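Local coordinates for alpha-ketoglutarate-dependent non-heme iron oxygenase EasH (PDB 5M0T), which probably oxidises an ergot-alkaloid intermediate on the route to cycloclavine, using a non-heme iron(II) centre and 2-oxoglutarate as co-substrate, at residues L28-F39 and G199-T208. Sequence-based numbering, arbitrary orientation.
Sequences LQEDGVVVIEGF and GDAVLFTGKT. With ZN (zinc ion), chain G.
Leu-203 packs against Ile-36 and Leu-28 at the apolar centre of two neighbouring antiparallel strands, 33-37 and 201-205, in the major sheet of a cupin-type double-stranded beta-helix, the fold of the PhyH family. Its CD2 lies 4.0 Å from Ile-36 CD1, and the Leu-28 side chain runs across it at about a right angle, CD2 to CD2. CG of Leu-203, anti to the backbone N (chi1 -175°), carries the branch between strand 33-37 and helix 21-31, whose Ile-24 also touches it. On the same face, Ala-201 CB meets Phe-39 CB at 3.5 Å. The other face bears Val-33, Val-35, Val-202 and Phe-204; Val-33 CG2 touches Val-202 CG2 at 3.7 Å, and the Phe-204 ring meets that of the iron ligand His-210, which places this face toward the active site.

Reciprocal backbone hydrogen bonds join Val-34 with Leu-203 and Ile-36 with Ala-201, fixing the register. Gly-32, with positive phi, is the first residue to leave the helix, and its O accepts a hydrogen bond from Thr-208 OG1 (2.7 Å), which sits above the carbonyl plane, plus a weak bond from Thr-205 N.

At the other end, Glu-37 and Asp-200 share a zinc ion, distinct from the catalytic iron, and their carboxylate planes stand 78° apart. A bend at chi2 (-64°) turns the Glu-37 carboxylate back to the metal, while OE2 forms a salt bridge with Arg-14. Asp-200 OD1 accepts a hydrogen bond from Gly-38 N on its anti side, somewhat out of the carboxylate plane, and OD2 binds zinc at 2.0 Å, as do Glu-37 OE1 and a water.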
# COMPACT_ATOMS: atom_id res chain seq x y z
N LEU A 28 -4.91 -19.17 -16.70
CA LEU A 28 -4.29 -18.60 -15.50
C LEU A 28 -4.92 -19.13 -14.21
O LEU A 28 -4.21 -19.48 -13.28
CB LEU A 28 -4.35 -17.07 -15.54
CG LEU A 28 -3.54 -16.31 -14.49
CD1 LEU A 28 -2.06 -16.53 -14.71
CD2 LEU A 28 -3.87 -14.83 -14.50
N GLN A 29 -6.25 -19.20 -14.15
CA GLN A 29 -6.96 -19.82 -13.02
C GLN A 29 -6.64 -21.30 -12.83
O GLN A 29 -6.46 -21.76 -11.70
CB GLN A 29 -8.47 -19.73 -13.21
CG GLN A 29 -9.05 -18.36 -13.05
CD GLN A 29 -10.57 -18.37 -13.22
OE1 GLN A 29 -11.10 -18.88 -14.20
NE2 GLN A 29 -11.28 -17.79 -12.26
N GLU A 30 -6.63 -22.04 -13.93
CA GLU A 30 -6.40 -23.47 -13.89
C GLU A 30 -4.93 -23.83 -13.58
O GLU A 30 -4.68 -24.77 -12.82
CB GLU A 30 -6.86 -24.12 -15.20
CG GLU A 30 -8.37 -24.02 -15.38
CD GLU A 30 -8.88 -24.38 -16.78
OE1 GLU A 30 -8.07 -24.58 -17.71
OE2 GLU A 30 -10.12 -24.45 -16.94
N ASP A 31 -3.99 -23.11 -14.18
CA ASP A 31 -2.55 -23.46 -14.16
C ASP A 31 -1.66 -22.51 -13.35
O ASP A 31 -0.55 -22.89 -12.98
CB ASP A 31 -2.01 -23.52 -15.60
CG ASP A 31 -2.58 -24.69 -16.41
OD1 ASP A 31 -3.51 -25.40 -15.97
OD2 ASP A 31 -2.10 -24.90 -17.54
N GLY A 32 -2.13 -21.29 -13.09
CA GLY A 32 -1.34 -20.27 -12.40
C GLY A 32 -0.31 -19.56 -13.24
O GLY A 32 0.37 -18.64 -12.76
N VAL A 33 -0.20 -19.97 -14.51
CA VAL A 33 0.83 -19.48 -15.39
C VAL A 33 0.44 -19.86 -16.81
O VAL A 33 -0.06 -20.96 -17.05
CB VAL A 33 2.24 -20.05 -15.01
CG1 VAL A 33 2.27 -21.58 -15.04
CG2 VAL A 33 3.32 -19.47 -15.90
N VAL A 34 0.63 -18.93 -17.74
CA VAL A 34 0.40 -19.18 -19.18
C VAL A 34 1.36 -18.32 -20.00
O VAL A 34 1.68 -17.21 -19.60
CB VAL A 34 -1.08 -18.88 -19.57
CG1 VAL A 34 -1.48 -17.46 -19.22
CG2 VAL A 34 -1.35 -19.14 -21.04
N VAL A 35 1.82 -18.84 -21.13
CA VAL A 35 2.59 -18.04 -22.09
C VAL A 35 1.64 -17.31 -23.07
O VAL A 35 0.81 -17.94 -23.73
CB VAL A 35 3.60 -18.91 -22.86
CG1 VAL A 35 4.32 -18.08 -23.93
CG2 VAL A 35 4.60 -19.56 -21.90
N ILE A 36 1.75 -15.99 -23.10
CA ILE A 36 1.05 -15.16 -24.08
C ILE A 36 1.98 -14.94 -25.28
O ILE A 36 2.96 -14.21 -25.17
CB ILE A 36 0.61 -13.79 -23.51
CG1 ILE A 36 -0.17 -13.96 -22.20
CG2 ILE A 36 -0.26 -13.05 -24.50
CD1 ILE A 36 -0.59 -12.66 -21.54
N GLU A 37 1.64 -15.55 -26.41
CA GLU A 37 2.38 -15.33 -27.65
C GLU A 37 2.05 -13.94 -28.18
O GLU A 37 0.88 -13.58 -28.33
CB GLU A 37 2.05 -16.38 -28.73
CG GLU A 37 2.56 -17.78 -28.43
CD GLU A 37 4.08 -17.88 -28.37
OE1 GLU A 37 4.76 -17.19 -29.15
OE2 GLU A 37 4.59 -18.66 -27.55
N GLY A 38 3.10 -13.16 -28.42
CA GLY A 38 2.96 -11.84 -29.00
C GLY A 38 2.32 -10.83 -28.08
O GLY A 38 1.51 -10.03 -28.52
N PHE A 39 2.67 -10.88 -26.79
CA PHE A 39 2.16 -9.88 -25.85
C PHE A 39 2.58 -8.48 -26.31
O PHE A 39 1.77 -7.57 -26.36
CB PHE A 39 2.66 -10.18 -24.42
CG PHE A 39 2.28 -9.13 -23.41
CD1 PHE A 39 0.94 -8.94 -23.07
CD2 PHE A 39 3.26 -8.32 -22.83
CE1 PHE A 39 0.59 -7.96 -22.16
CE2 PHE A 39 2.91 -7.34 -21.91
CZ PHE A 39 1.57 -7.16 -21.59
N GLY A 199 9.02 -10.59 -27.35
CA GLY A 199 7.64 -10.11 -27.37
C GLY A 199 6.63 -11.05 -26.74
O GLY A 199 5.59 -10.60 -26.25
N ASP A 200 6.92 -12.36 -26.76
CA ASP A 200 6.15 -13.34 -25.98
C ASP A 200 6.36 -13.02 -24.51
O ASP A 200 7.41 -12.49 -24.14
CB ASP A 200 6.57 -14.79 -26.29
CG ASP A 200 6.26 -15.22 -27.74
OD1 ASP A 200 5.46 -14.53 -28.41
OD2 ASP A 200 6.80 -16.24 -28.23
N ALA A 201 5.35 -13.29 -23.69
CA ALA A 201 5.41 -13.01 -22.27
C ALA A 201 4.93 -14.20 -21.50
O ALA A 201 4.00 -14.86 -21.93
CB ALA A 201 4.56 -11.81 -21.92
N VAL A 202 5.60 -14.52 -20.39
CA VAL A 202 5.08 -15.54 -19.49
C VAL A 202 4.30 -14.79 -18.39
O VAL A 202 4.82 -13.86 -17.77
CB VAL A 202 6.16 -16.53 -18.98
CG1 VAL A 202 7.20 -15.89 -18.07
CG2 VAL A 202 5.49 -17.70 -18.25
N LEU A 203 3.04 -15.19 -18.20
CA LEU A 203 2.11 -14.53 -17.28
C LEU A 203 1.86 -15.45 -16.08
O LEU A 203 1.41 -16.57 -16.28
CB LEU A 203 0.78 -14.26 -17.98
CG LEU A 203 -0.23 -13.47 -17.16
CD1 LEU A 203 0.21 -12.02 -17.03
CD2 LEU A 203 -1.63 -13.57 -17.75
N PHE A 204 2.13 -14.97 -14.86
CA PHE A 204 1.86 -15.76 -13.65
C PHE A 204 1.40 -14.90 -12.47
O PHE A 204 1.75 -13.73 -12.37
CB PHE A 204 3.06 -16.64 -13.27
CG PHE A 204 4.37 -15.90 -13.15
CD1 PHE A 204 4.76 -15.34 -11.93
CD2 PHE A 204 5.22 -15.78 -14.24
CE1 PHE A 204 5.96 -14.67 -11.82
CE2 PHE A 204 6.44 -15.11 -14.12
CZ PHE A 204 6.81 -14.56 -12.91
N THR A 205 0.58 -15.48 -11.60
CA THR A 205 0.14 -14.81 -10.40
C THR A 205 1.24 -14.85 -9.35
O THR A 205 2.20 -15.61 -9.48
CB THR A 205 -1.08 -15.49 -9.75
OG1 THR A 205 -0.69 -16.74 -9.16
CG2 THR A 205 -2.24 -15.67 -10.80
N GLY A 206 1.07 -14.08 -8.28
CA GLY A 206 1.99 -14.07 -7.16
C GLY A 206 1.97 -15.34 -6.33
O GLY A 206 2.72 -15.43 -5.37
N LYS A 207 1.12 -16.31 -6.69
CA LYS A 207 1.00 -17.56 -5.97
C LYS A 207 1.69 -18.71 -6.66
O LYS A 207 1.73 -19.79 -6.13
CB LYS A 207 -0.48 -17.89 -5.78
CG LYS A 207 -1.17 -16.85 -4.93
CD LYS A 207 -2.65 -17.13 -4.81
CE LYS A 207 -3.02 -17.80 -3.54
NZ LYS A 207 -4.49 -17.72 -3.33
N THR A 208 2.27 -18.48 -7.84
CA THR A 208 2.87 -19.52 -8.64
C THR A 208 4.39 -19.51 -8.46
O THR A 208 5.03 -18.47 -8.59
CB THR A 208 2.51 -19.31 -10.11
OG1 THR A 208 1.07 -19.33 -10.26
CG2 THR A 208 3.13 -20.38 -11.00
ZN ZN G . 6.62 -17.86 -29.33
O HOH W 1 7.02 -16.53 -30.75